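Local coordinates for 3-dehydroshikimate dehydratase (Pseudomonas putida, PDB 5HMQ), which catalyses the metal-dependent dehydration of 3-dehydroshikimate to protocatechuate, an intermediate shared by the quinate and shikimate degradation pathways, at residues F65-C71 / L99-Q105; G134-L138 / V150-V154; L162-S168 / I189-A195; P178-R182 / P228-T232. All coordinates share one frame; numbering follows the deposited sequence.

Contact 1: F65-C71 / L99-Q105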
loop_
_atom_site.group_PDB
_atom_site.type_symbol
_atom_site.label_atom_id
_atom_site.label_comp_id
_atom_site.label_asym_id
_atom_site.label_seq_id
_atom_site.Cartn_x
_atom_site.Cartn_y
_atom_site.Cartn_z
ATOM N N PHE C 65 -6.150 -25.277 -14.558
ATOM C CA PHE C 65 -7.126 -26.341 -14.775
ATOM C C PHE C 65 -7.005 -27.315 -13.610
ATOM O O PHE C 65 -6.007 -28.034 -13.498
ATOM C CB PHE C 65 -6.897 -27.034 -16.117
ATOM C CG PHE C 65 -8.021 -27.942 -16.531
ATOM C CD1 PHE C 65 -8.101 -29.237 -16.045
ATOM C CD2 PHE C 65 -9.008 -27.493 -17.391
ATOM C CE1 PHE C 65 -9.135 -30.073 -16.424
ATOM C CE2 PHE C 65 -10.048 -28.323 -17.770
ATOM C CZ PHE C 65 -10.110 -29.615 -17.285
ATOM N N ARG C 66 -8.019 -27.339 -12.749
ATOM C CA ARG C 66 -7.928 -28.006 -11.460
ATOM C C ARG C 66 -8.593 -29.376 -11.500
ATOM O O ARG C 66 -9.513 -29.619 -12.286
ATOM C CB ARG C 66 -8.588 -27.157 -10.370
ATOM C CG ARG C 66 -8.024 -25.753 -10.245
ATOM C CD ARG C 66 -8.827 -24.919 -9.255
ATOM N NE ARG C 66 -8.376 -23.531 -9.223
ATOM C CZ ARG C 66 -7.379 -23.079 -8.470
ATOM N NH1 ARG C 66 -6.714 -23.908 -7.678
ATOM N NH2 ARG C 66 -7.044 -21.797 -8.517
ATOM N N ASP C 67 -8.112 -30.264 -10.629
ATOM C CA ASP C 67 -8.737 -31.550 -10.327
ATOM C C ASP C 67 -9.214 -32.313 -11.557
ATOM O O ASP C 67 -10.422 -32.405 -11.801
ATOM C CB ASP C 67 -9.916 -31.339 -9.372
ATOM C CG ASP C 67 -9.547 -30.485 -8.176
ATOM O OD1 ASP C 67 -8.404 -30.609 -7.685
ATOM O OD2 ASP C 67 -10.397 -29.685 -7.731
ATOM N N PHE C 68 -8.285 -32.876 -12.330
ATOM C CA PHE C 68 -8.635 -33.735 -13.456
ATOM C C PHE C 68 -8.309 -35.192 -13.154
ATOM O O PHE C 68 -9.217 -36.022 -13.073
ATOM C CB PHE C 68 -7.936 -33.286 -14.739
ATOM C CG PHE C 68 -8.226 -34.174 -15.914
ATOM C CD1 PHE C 68 -9.378 -34.001 -16.664
ATOM C CD2 PHE C 68 -7.358 -35.202 -16.253
ATOM C CE1 PHE C 68 -9.651 -34.827 -17.740
ATOM C CE2 PHE C 68 -7.626 -36.032 -17.323
ATOM C CZ PHE C 68 -8.773 -35.844 -18.069
ATOM N N GLU C 69 -7.031 -35.530 -12.988
ATOM C CA GLU C 69 -6.640 -36.929 -12.884
ATOM C C GLU C 69 -7.162 -37.539 -11.588
ATOM O O GLU C 69 -7.107 -36.924 -10.519
ATOM C CB GLU C 69 -5.115 -37.069 -12.973
ATOM C CG GLU C 69 -4.336 -36.645 -11.732
ATOM C CD GLU C 69 -4.203 -35.141 -11.591
ATOM O OE1 GLU C 69 -4.706 -34.407 -12.467
ATOM O OE2 GLU C 69 -3.601 -34.694 -10.592
ATOM N N GLY C 70 -7.700 -38.747 -11.698
ATOM C CA GLY C 70 -8.137 -39.486 -10.534
ATOM C C GLY C 70 -9.498 -39.107 -9.998
ATOM O O GLY C 70 -9.854 -39.547 -8.900
ATOM N N CYS C 71 -10.264 -38.292 -10.716
ATOM C CA CYS C 71 -11.626 -38.048 -10.277
ATOM C C CYS C 71 -12.500 -39.251 -10.618
ATOM O O CYS C 71 -12.141 -40.100 -11.437
ATOM C CB CYS C 71 -12.185 -36.767 -10.897
ATOM S SG CYS C 71 -11.891 -35.297 -9.878
ATOM N N LEU C 99 -1.989 -25.110 -17.988
ATOM C CA LEU C 99 -1.450 -25.686 -16.764
ATOM C C LEU C 99 -2.528 -26.506 -16.068
ATOM O O LEU C 99 -3.630 -26.011 -15.815
ATOM C CB LEU C 99 -0.925 -24.589 -15.833
ATOM C CG LEU C 99 -0.209 -24.972 -14.529
ATOM C CD1 LEU C 99 0.779 -23.882 -14.145
ATOM C CD2 LEU C 99 -1.180 -25.217 -13.380
ATOM N N VAL C 100 -2.206 -27.758 -15.767
ATOM C CA VAL C 100 -3.068 -28.637 -14.992
ATOM C C VAL C 100 -2.384 -28.855 -13.650
ATOM O O VAL C 100 -1.295 -29.440 -13.589
ATOM C CB VAL C 100 -3.326 -29.970 -15.709
ATOM C CG1 VAL C 100 -4.043 -30.946 -14.785
ATOM C CG2 VAL C 100 -4.130 -29.744 -16.982
ATOM N N CYS C 101 -3.004 -28.375 -12.576
ATOM C CA CYS C 101 -2.443 -28.547 -11.246
ATOM C C CYS C 101 -3.034 -29.790 -10.592
ATOM O O CYS C 101 -4.200 -30.135 -10.802
ATOM C CB CYS C 101 -2.688 -27.310 -10.376
ATOM S SG CYS C 101 -4.371 -26.663 -10.400
ATOM N N SER C 102 -2.206 -30.465 -9.800
ATOM C CA SER C 102 -2.563 -31.779 -9.283
ATOM C C SER C 102 -3.835 -31.716 -8.444
ATOM O O SER C 102 -4.161 -30.692 -7.838
ATOM C CB SER C 102 -1.408 -32.351 -8.458
ATOM O OG SER C 102 -1.027 -31.466 -7.419
ATOM N N ASN C 103 -4.557 -32.835 -8.426
ATOM C CA ASN C 103 -5.857 -32.901 -7.774
ATOM C C ASN C 103 -5.729 -32.652 -6.275
ATOM O O ASN C 103 -4.788 -33.115 -5.628
ATOM C CB ASN C 103 -6.493 -34.271 -8.023
ATOM C CG ASN C 103 -8.007 -34.234 -7.965
ATOM O OD1 ASN C 103 -8.590 -33.609 -7.078
ATOM N ND2 ASN C 103 -8.653 -34.917 -8.902
ATOM N N VAL C 104 -6.693 -31.920 -5.723
ATOM C CA VAL C 104 -6.735 -31.651 -4.290
ATOM C C VAL C 104 -7.962 -32.239 -3.611
ATOM O O VAL C 104 -8.042 -32.191 -2.374
ATOM C CB VAL C 104 -6.651 -30.137 -3.995
ATOM C CG1 VAL C 104 -5.379 -29.552 -4.583
ATOM C CG2 VAL C 104 -7.881 -29.418 -4.536
ATOM N N GLN C 105 -8.913 -32.792 -4.362
ATOM C CA GLN C 105 -10.112 -33.351 -3.756
ATOM C C GLN C 105 -9.751 -34.498 -2.816
ATOM O O GLN C 105 -8.815 -35.263 -3.063
ATOM C CB GLN C 105 -11.072 -33.846 -4.838
ATOM C CG GLN C 105 -11.524 -32.763 -5.806
ATOM C CD GLN C 105 -12.283 -31.643 -5.126
ATOM O OE1 GLN C 105 -13.184 -31.882 -4.322
ATOM N NE2 GLN C 105 -11.925 -30.407 -5.452
HETATM O O HOH W 1 -5.817 -32.425 -11.363
#
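Asp67 and Asn103 meet where two neighbouring parallel strands of the TIM barrel run out into loops. Their OD1 atoms are 3.1 Å apart without a bond, and the carboxylate and amide planes differ by 21°. Each oxygen has its own N-H. Val104 N reaches Asp67 OD1 at 2.9 Å on the syn side, 32° out of the carboxylate plane. Gln105 NE2 reaches OD2 at 2.8 Å from above that plane. Asn103 OD1 accepts from Gln105 N, which closes an Asx turn and fixes the rotation of the amide. Asn103 ND2 donates to Glu69 O (3.0 Å) and Cys71 SG (3.4 Å), both near the amide plane.

Asn103 N donates to Glu69 OE2 at 3.0 Å. Glu69 is bent at chi2 (-77°), which turns its carboxylate back toward 99-105. Tyr135 OH also bonds to OE2. Water 1 joins Phe68 N, Glu69 OE1 and Cys101 O. Phe65 N bonds to Leu99 O at 2.9 Å, and Cys101 N to Phe65 O at 3.2 Å. Arg66 and Asp67 also pack against His354 and Tyr350 of the second subunit.

Asp67 thus accepts two N-H groups, and Glu69 one N-H and a water besides the Tyr135 hydroxyl. Such partners probably favour the ionised carboxylates.

Contact 2: G134-L138 / V150-V154. With MG (magnesium ion), chain K.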
loop_
_atom_site.group_PDB
_atom_site.type_symbol
_atom_site.label_atom_id
_atom_site.label_comp_id
_atom_site.label_asym_id
_atom_site.label_seq_id
_atom_site.Cartn_x
_atom_site.Cartn_y
_atom_site.Cartn_z
ATOM N N GLY C 134 0.582 -28.994 -19.482
ATOM C CA GLY C 134 1.657 -28.890 -18.516
ATOM C C GLY C 134 1.178 -29.244 -17.122
ATOM O O GLY C 134 0.293 -28.578 -16.581
ATOM N N TYR C 135 1.753 -30.289 -16.532
ATOM C CA TYR C 135 1.284 -30.842 -15.267
ATOM C C TYR C 135 2.115 -30.270 -14.123
ATOM O O TYR C 135 3.342 -30.415 -14.109
ATOM C CB TYR C 135 1.369 -32.369 -15.298
ATOM C CG TYR C 135 0.699 -33.077 -14.140
ATOM C CD1 TYR C 135 -0.534 -32.655 -13.655
ATOM C CD2 TYR C 135 1.289 -34.187 -13.552
ATOM C CE1 TYR C 135 -1.151 -33.313 -12.602
ATOM C CE2 TYR C 135 0.682 -34.849 -12.501
ATOM C CZ TYR C 135 -0.538 -34.410 -12.030
ATOM O OH TYR C 135 -1.139 -35.074 -10.984
ATOM N N GLU C 136 1.444 -29.621 -13.171
ATOM C CA GLU C 136 2.090 -28.983 -12.029
ATOM C C GLU C 136 1.597 -29.624 -10.740
ATOM O O GLU C 136 0.391 -29.824 -10.564
ATOM C CB GLU C 136 1.798 -27.479 -11.992
ATOM C CG GLU C 136 2.350 -26.771 -10.759
ATOM C CD GLU C 136 1.687 -25.430 -10.507
ATOM O OE1 GLU C 136 2.408 -24.414 -10.404
ATOM O OE2 GLU C 136 0.441 -25.393 -10.428
ATOM N N ALA C 137 2.526 -29.941 -9.844
ATOM C CA ALA C 137 2.185 -30.461 -8.525
ATOM C C ALA C 137 1.965 -29.302 -7.562
ATOM O O ALA C 137 2.851 -28.460 -7.380
ATOM C CB ALA C 137 3.284 -31.381 -7.996
ATOM N N LEU C 138 0.782 -29.248 -6.963
ATOM C CA LEU C 138 0.563 -28.367 -5.828
ATOM C C LEU C 138 1.165 -29.001 -4.583
ATOM O O LEU C 138 1.057 -30.212 -4.377
ATOM C CB LEU C 138 -0.928 -28.105 -5.624
ATOM C CG LEU C 138 -1.660 -27.472 -6.808
ATOM C CD1 LEU C 138 -3.146 -27.337 -6.511
ATOM C CD2 LEU C 138 -1.057 -26.123 -7.163
ATOM N N VAL C 150 5.390 -35.868 -10.429
ATOM C CA VAL C 150 4.903 -35.359 -11.709
ATOM C C VAL C 150 5.681 -35.988 -12.855
ATOM O O VAL C 150 5.099 -36.507 -13.814
ATOM C CB VAL C 150 4.989 -33.823 -11.745
ATOM C CG1 VAL C 150 4.897 -33.319 -13.181
ATOM C CG2 VAL C 150 3.889 -33.220 -10.905
ATOM N N TRP C 151 7.013 -35.950 -12.772
ATOM C CA TRP C 151 7.831 -36.523 -13.834
ATOM C C TRP C 151 7.619 -38.028 -13.941
ATOM O O TRP C 151 7.624 -38.583 -15.046
ATOM C CB TRP C 151 9.307 -36.200 -13.600
ATOM C CG TRP C 151 10.231 -36.959 -14.507
ATOM C CD1 TRP C 151 11.284 -37.743 -14.133
ATOM C CD2 TRP C 151 10.181 -37.009 -15.940
ATOM N NE1 TRP C 151 11.892 -38.278 -15.243
ATOM C CE2 TRP C 151 11.235 -37.843 -16.364
ATOM C CE3 TRP C 151 9.348 -36.431 -16.904
ATOM C CZ2 TRP C 151 11.477 -38.114 -17.710
ATOM C CZ3 TRP C 151 9.590 -36.700 -18.240
ATOM C CH2 TRP C 151 10.647 -37.533 -18.630
ATOM N N ASN C 152 7.423 -38.704 -12.806
ATOM C CA ASN C 152 7.137 -40.136 -12.835
ATOM C C ASN C 152 5.904 -40.426 -13.682
ATOM O O ASN C 152 5.913 -41.328 -14.527
ATOM C CB ASN C 152 6.934 -40.662 -11.413
ATOM C CG ASN C 152 6.756 -42.171 -11.365
ATOM O OD1 ASN C 152 6.906 -42.860 -12.375
ATOM N ND2 ASN C 152 6.391 -42.687 -10.199
ATOM N N LEU C 153 4.828 -39.662 -13.471
ATOM C CA LEU C 153 3.597 -39.898 -14.218
ATOM C C LEU C 153 3.725 -39.424 -15.661
ATOM O O LEU C 153 3.249 -40.097 -16.583
ATOM C CB LEU C 153 2.424 -39.206 -13.525
ATOM C CG LEU C 153 2.123 -39.668 -12.097
ATOM C CD1 LEU C 153 1.015 -38.831 -11.472
ATOM C CD2 LEU C 153 1.761 -41.144 -12.076
ATOM N N VAL C 154 4.357 -38.268 -15.876
ATOM C CA VAL C 154 4.509 -37.745 -17.232
ATOM C C VAL C 154 5.381 -38.674 -18.066
ATOM O O VAL C 154 5.102 -38.921 -19.246
ATOM C CB VAL C 154 5.073 -36.312 -17.190
ATOM C CG1 VAL C 154 5.472 -35.846 -18.582
ATOM C CG2 VAL C 154 4.048 -35.360 -16.590
HETATM MG MG MG K . 2.246 -22.424 -9.897
HETATM O O HOH W 2 0.599 -22.406 -11.080
HETATM O O HOH W 3 1.015 -22.699 -8.373
#
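Tyr135 has CG anti to its own N (chi1 -170°), which carries the ring from strand 134-136 toward helix 150-154. Val150 (chi1 163°) turns both methyls to the strand. Its CG1 approaches Tyr135 CD2 at 3.7 Å and also rests on Tyr135 O at 3.4 Å. CG2 meets Ala137 CB at 3.5 Å, so this one valine spans two residues that point to the same side of the strand.

One turn further along the helix, Leu153 CD1 comes to 4.1 Å from Tyr135 CE2. Val154 CG2 sits at the ring edge, near its plane, and is 4.2 Å from Tyr135 CB. The side chains meet by apolar contacts alone. The phenol hydroxyl is held elsewhere, by Glu69 OE2.

Glu136, between these two outward-facing residues, points away from the helix. Its extended chain brings OE1 to 2.1 Å from the magnesium ion. Two waters complete the site with Asp167, Gln193 and Glu241.

The strand and helix run roughly antiparallel, 145° between their directions, with their axes 9.3 Å apart. This is the beta-alpha half of a TIM-barrel unit: alternate residues face the helix layer, and the one between binds the catalytic metal at the C-terminal end of the barrel.

Contact 3: L162-S168 / I189-A195. With MG (magnesium ion), chain K.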
loop_
_atom_site.group_PDB
_atom_site.type_symbol
_atom_site.label_atom_id
_atom_site.label_comp_id
_atom_site.label_asym_id
_atom_site.label_seq_id
_atom_site.Cartn_x
_atom_site.Cartn_y
_atom_site.Cartn_z
ATOM N N LEU C 162 2.224 -33.815 -23.486
ATOM C CA LEU C 162 2.086 -33.769 -22.037
ATOM C C LEU C 162 3.463 -33.579 -21.417
ATOM O O LEU C 162 4.362 -34.399 -21.629
ATOM C CB LEU C 162 1.427 -35.044 -21.506
ATOM C CG LEU C 162 1.511 -35.254 -19.992
ATOM C CD1 LEU C 162 0.686 -34.208 -19.252
ATOM C CD2 LEU C 162 1.057 -36.651 -19.619
ATOM N N GLY C 163 3.623 -32.505 -20.649
ATOM C CA GLY C 163 4.913 -32.174 -20.083
ATOM C C GLY C 163 4.861 -31.768 -18.622
ATOM O O GLY C 163 3.808 -31.840 -17.984
ATOM N N VAL C 164 6.001 -31.350 -18.088
ATOM C CA VAL C 164 6.136 -30.973 -16.687
ATOM C C VAL C 164 6.157 -29.455 -16.578
ATOM O O VAL C 164 6.798 -28.771 -17.388
ATOM C CB VAL C 164 7.408 -31.593 -16.076
ATOM C CG1 VAL C 164 7.603 -31.119 -14.640
ATOM C CG2 VAL C 164 7.331 -33.111 -16.133
ATOM N N ILE C 165 5.452 -28.926 -15.583
ATOM C CA ILE C 165 5.542 -27.520 -15.210
ATOM C C ILE C 165 6.131 -27.450 -13.808
ATOM O O ILE C 165 5.657 -28.138 -12.897
ATOM C CB ILE C 165 4.176 -26.813 -15.273
ATOM C CG1 ILE C 165 3.751 -26.610 -16.731
ATOM C CG2 ILE C 165 4.224 -25.481 -14.527
ATOM C CD1 ILE C 165 2.559 -25.691 -16.906
ATOM N N LEU C 166 7.166 -26.629 -13.642
ATOM C CA LEU C 166 7.877 -26.501 -12.379
ATOM C C LEU C 166 7.560 -25.160 -11.732
ATOM O O LEU C 166 7.536 -24.124 -12.403
ATOM C CB LEU C 166 9.390 -26.638 -12.578
ATOM C CG LEU C 166 9.890 -27.970 -13.141
ATOM C CD1 LEU C 166 11.370 -27.892 -13.484
ATOM C CD2 LEU C 166 9.625 -29.101 -12.159
ATOM N N ASP C 167 7.338 -25.192 -10.419
ATOM C CA ASP C 167 6.987 -24.017 -9.630
ATOM C C ASP C 167 7.907 -23.984 -8.420
ATOM O O ASP C 167 7.846 -24.880 -7.571
ATOM C CB ASP C 167 5.512 -24.067 -9.205
ATOM C CG ASP C 167 5.070 -22.841 -8.420
ATOM O OD1 ASP C 167 5.765 -22.436 -7.463
ATOM O OD2 ASP C 167 4.005 -22.282 -8.759
ATOM N N SER C 168 8.747 -22.949 -8.337
ATOM C CA SER C 168 9.784 -22.918 -7.310
ATOM C C SER C 168 9.198 -22.931 -5.904
ATOM O O SER C 168 9.796 -23.517 -4.994
ATOM C CB SER C 168 10.684 -21.696 -7.498
ATOM O OG SER C 168 9.954 -20.492 -7.348
ATOM N N ILE C 189 10.099 -30.553 -20.027
ATOM C CA ILE C 189 9.729 -29.442 -19.161
ATOM C C ILE C 189 9.078 -28.381 -20.038
ATOM O O ILE C 189 9.706 -27.868 -20.970
ATOM C CB ILE C 189 10.953 -28.876 -18.423
ATOM C CG1 ILE C 189 11.602 -29.955 -17.555
ATOM C CG2 ILE C 189 10.564 -27.676 -17.579
ATOM C CD1 ILE C 189 12.952 -29.553 -16.989
ATOM N N PHE C 190 7.812 -28.067 -19.760
ATOM C CA PHE C 190 7.062 -27.141 -20.598
ATOM C C PHE C 190 7.033 -25.712 -20.073
ATOM O O PHE C 190 6.833 -24.787 -20.868
ATOM C CB PHE C 190 5.618 -27.625 -20.778
ATOM C CG PHE C 190 5.471 -28.771 -21.739
ATOM C CD1 PHE C 190 6.581 -29.330 -22.357
ATOM C CD2 PHE C 190 4.216 -29.276 -22.043
ATOM C CE1 PHE C 190 6.442 -30.381 -23.248
ATOM C CE2 PHE C 190 4.070 -30.326 -22.937
ATOM C CZ PHE C 190 5.184 -30.881 -23.538
ATOM N N PHE C 191 7.236 -25.500 -18.776
ATOM C CA PHE C 191 7.046 -24.169 -18.218
ATOM C C PHE C 191 7.681 -24.112 -16.837
ATOM O O PHE C 191 7.687 -25.106 -16.105
ATOM C CB PHE C 191 5.556 -23.815 -18.131
ATOM C CG PHE C 191 5.271 -22.351 -18.269
ATOM C CD1 PHE C 191 5.154 -21.774 -19.523
ATOM C CD2 PHE C 191 5.122 -21.550 -17.151
ATOM C CE1 PHE C 191 4.889 -20.427 -19.658
ATOM C CE2 PHE C 191 4.856 -20.203 -17.280
ATOM C CZ PHE C 191 4.743 -19.638 -18.535
ATOM N N VAL C 192 8.202 -22.940 -16.487
ATOM C CA VAL C 192 8.851 -22.716 -15.200
ATOM C C VAL C 192 8.266 -21.454 -14.585
ATOM O O VAL C 192 8.307 -20.382 -15.202
ATOM C CB VAL C 192 10.379 -22.592 -15.333
ATOM C CG1 VAL C 192 11.000 -22.197 -13.997
ATOM C CG2 VAL C 192 10.980 -23.894 -15.837
ATOM N N GLN C 193 7.721 -21.582 -13.379
ATOM C CA GLN C 193 7.199 -20.457 -12.612
ATOM C C GLN C 193 8.128 -20.196 -11.436
ATOM O O GLN C 193 8.338 -21.084 -10.602
ATOM C CB GLN C 193 5.783 -20.736 -12.109
ATOM C CG GLN C 193 4.744 -20.949 -13.189
ATOM C CD GLN C 193 3.392 -21.292 -12.604
ATOM O OE1 GLN C 193 3.307 -21.969 -11.580
ATOM N NE2 GLN C 193 2.325 -20.819 -13.242
HETATM N N MSE C 194 8.678 -18.990 -11.368
HETATM C CA MSE C 194 9.488 -18.602 -10.222
HETATM C C MSE C 194 8.633 -17.846 -9.215
HETATM O O MSE C 194 7.889 -16.938 -9.581
HETATM C CB MSE C 194 10.678 -17.743 -10.654
HETATM C CG MSE C 194 11.571 -18.389 -11.700
HETATM SE SE MSE C 194 12.300 -20.125 -11.182
HETATM C CE MSE C 194 13.321 -19.595 -9.606
ATOM N N ALA C 195 8.734 -18.233 -7.945
ATOM C CA ALA C 195 8.031 -17.539 -6.872
ATOM C C ALA C 195 8.862 -17.658 -5.606
ATOM O O ALA C 195 9.126 -18.771 -5.143
ATOM C CB ALA C 195 6.633 -18.122 -6.656
HETATM MG MG MG K . 2.246 -22.424 -9.897
HETATM O O HOH W 2 0.599 -22.406 -11.080
HETATM O O HOH W 3 1.015 -22.699 -8.373
#
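Asp167 and Gln193, paired across adjacent parallel strands, both bind the magnesium ion: OD2 at 2.1 Å and OE1 at 2.0 Å. The two oxygens are 2.9 Å apart and are held together by the ion. The carboxylate and amide planes are 81° apart. Gln193 is extended beyond CG (chi2 177°), which lets its amide reach the ion, while NE2 is hydrogen-bonded to Glu32 OE1. Asp167 OD2 also accepts from Arg212, and its OD1 makes weak capping bonds at the start of helix 168-172.

Backbone bonds zip the strands. Phe190 N donates to Val164 O, Leu166 N to Phe191 O, Gln193 N to Leu166 O and Ser168 N to Gln193 O. A beta bulge between Val164 and Ile165 shifts the pairing by one residue. Ala195 N ends the series with a bond to the side-chain Ser168 OG at 2.6 Å.

At the bulge, Gly163 CA lies over the centre of the Phe190 ring, a CH-pi contact of 3.5 Å to the centroid. Two apolar pairs add to this. Ile165 CG1 lies beside Phe191 CB at 3.6 Å on the face of Asp167 and Gln193. Leu166 CD1 meets Ile189 CG2 at 4.2 Å on the opposite face.

Strands 132-136 and 238-240 flank this pair in the barrel. Helix 222-231 packs over Leu166 and Val192 through Ile229.

Contact 4: P178-R182 / P228-T232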
loop_
_atom_site.group_PDB
_atom_site.type_symbol
_atom_site.label_atom_id
_atom_site.label_comp_id
_atom_site.label_asym_id
_atom_site.label_seq_id
_atom_site.Cartn_x
_atom_site.Cartn_y
_atom_site.Cartn_z
ATOM N N PRO C 178 15.876 -29.838 -5.585
ATOM C CA PRO C 178 15.698 -29.655 -7.031
ATOM C C PRO C 178 16.747 -30.352 -7.882
ATOM O O PRO C 178 16.689 -30.241 -9.112
ATOM C CB PRO C 178 15.801 -28.133 -7.188
ATOM C CG PRO C 178 16.751 -27.732 -6.105
ATOM C CD PRO C 178 16.436 -28.637 -4.939
ATOM N N SER C 179 17.694 -31.064 -7.267
ATOM C CA SER C 179 18.840 -31.581 -8.010
ATOM C C SER C 179 18.423 -32.602 -9.062
ATOM O O SER C 179 18.982 -32.629 -10.163
ATOM C CB SER C 179 19.850 -32.196 -7.043
ATOM O OG SER C 179 21.063 -32.499 -7.705
ATOM N N ALA C 180 17.438 -33.446 -8.748
ATOM C CA ALA C 180 17.006 -34.479 -9.684
ATOM C C ALA C 180 16.325 -33.922 -10.929
ATOM O O ALA C 180 15.996 -34.705 -11.827
ATOM C CB ALA C 180 16.068 -35.465 -8.987
ATOM N N ILE C 181 16.096 -32.608 -11.006
ATOM C CA ILE C 181 15.520 -32.035 -12.221
ATOM C C ILE C 181 16.433 -32.251 -13.421
ATOM O O ILE C 181 15.951 -32.434 -14.547
ATOM C CB ILE C 181 15.210 -30.537 -12.007
ATOM C CG1 ILE C 181 14.083 -30.362 -10.988
ATOM C CG2 ILE C 181 14.816 -29.868 -13.313
ATOM C CD1 ILE C 181 13.893 -28.933 -10.527
ATOM N N ARG C 182 17.754 -32.264 -13.211
ATOM C CA ARG C 182 18.674 -32.431 -14.335
ATOM C C ARG C 182 18.486 -33.755 -15.066
ATOM O O ARG C 182 18.891 -33.864 -16.228
ATOM C CB ARG C 182 20.135 -32.256 -13.903
ATOM C CG ARG C 182 20.598 -33.055 -12.708
ATOM C CD ARG C 182 22.058 -32.727 -12.418
ATOM N NE ARG C 182 22.283 -31.301 -12.178
ATOM C CZ ARG C 182 22.278 -30.714 -10.986
ATOM N NH1 ARG C 182 22.054 -31.423 -9.889
ATOM N NH2 ARG C 182 22.501 -29.409 -10.895
ATOM N N PRO C 228 19.424 -26.453 -11.860
ATOM C CA PRO C 228 19.173 -27.788 -12.431
ATOM C C PRO C 228 18.258 -27.757 -13.644
ATOM O O PRO C 228 18.380 -28.618 -14.525
ATOM C CB PRO C 228 18.544 -28.564 -11.265
ATOM C CG PRO C 228 18.914 -27.800 -10.042
ATOM C CD PRO C 228 18.955 -26.371 -10.465
ATOM N N ILE C 229 17.336 -26.793 -13.709
ATOM C CA ILE C 229 16.445 -26.682 -14.863
ATOM C C ILE C 229 17.247 -26.413 -16.132
ATOM O O ILE C 229 17.061 -27.078 -17.157
ATOM C CB ILE C 229 15.393 -25.586 -14.622
ATOM C CG1 ILE C 229 14.480 -25.971 -13.457
ATOM C CG2 ILE C 229 14.580 -25.341 -15.883
ATOM C CD1 ILE C 229 13.536 -24.868 -13.034
ATOM N N LEU C 230 18.155 -25.435 -16.079
ATOM C CA LEU C 230 18.934 -25.086 -17.262
ATOM C C LEU C 230 19.936 -26.169 -17.639
ATOM O O LEU C 230 20.324 -26.255 -18.810
ATOM C CB LEU C 230 19.656 -23.754 -17.051
ATOM C CG LEU C 230 18.764 -22.535 -16.799
ATOM C CD1 LEU C 230 19.599 -21.308 -16.466
ATOM C CD2 LEU C 230 17.873 -22.268 -17.997
ATOM N N ALA C 231 20.357 -26.999 -16.683
ATOM C CA ALA C 231 21.262 -28.097 -17.001
ATOM C C ALA C 231 20.621 -29.121 -17.929
ATOM O O ALA C 231 21.341 -29.841 -18.628
ATOM C CB ALA C 231 21.734 -28.781 -15.717
ATOM N N THR C 232 19.288 -29.201 -17.951
ATOM C CA THR C 232 18.597 -30.137 -18.831
ATOM C C THR C 232 18.607 -29.697 -20.288
ATOM O O THR C 232 18.246 -30.496 -21.159
ATOM C CB THR C 232 17.142 -30.312 -18.388
ATOM O OG1 THR C 232 16.390 -29.144 -18.748
ATOM C CG2 THR C 232 17.060 -30.498 -16.890
#
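This contact lies in the outer layer of the TIM barrel, where a 3-10 segment at 179-182 packs on the end of helix 222-231. Pro228 is at its centre. Its CB lies 3.3 Å from Pro178 O and 3.9 Å from Ile181 CB, so the CB-CG side of the ring rests against Pro178 O and Ile181. Ile181 CG2 lies anti to its own backbone N (chi1 -67° for CG1) and comes to 3.9 Å from Ile229 CG1. The two isoleucine side chains meet at a slant.

Arg182 folds back over the proline. A bend at chi3 (58°) brings its guanidinium over Pro228, with Pro228 CB over one face, away from its centre, and NH2 4.0 Å from Pro228 CG. Ala231 CB is at the guanidinium edge. Thr232 turns its methyl to the 3-10 segment: CG2 is 3.2 Å from Ile181 O. Its hydroxyl faces back instead and donates to Ile229 O at 2.7 Å, a carbonyl that also accepts from Thr232 N.

The exposed Arg182 and Ala231 form the outer margin of the contact. Inward, Ile181 rests on Leu166 of strand 162-167, and Ile229 on Tyr234. Ile181 and Thr232 touch Ile189 of strand 189-194, and Tyr147 of helix 147-157 lies against Ile181.

Contacts 1, 2 and 3 all reach one parallel barrel sheet; contact 4 lies in the layer outside it. Contacts 1 and 2 have centres 10 Å apart. Val100 N lies 2.8 Å from Gly134 O, a probable hydrogen bond between their strands. Contact 2 adjoins contact 3 through Tyr135 N and Gly163 O, 3.0 Å apart. Contacts 2 and 3 share the magnesium ion and two of its waters, and Glu241 supplies the remaining ligand. Contact 1 reaches this site through Leu99, whose CD1 is 3.5 Å from Gln193 NE2. Contact 4 backs contact 3: Ile229 CG1 is 3.7 Å from Leu166 CD1, yet the side chain of Ile229 is about 12 Å from the ion.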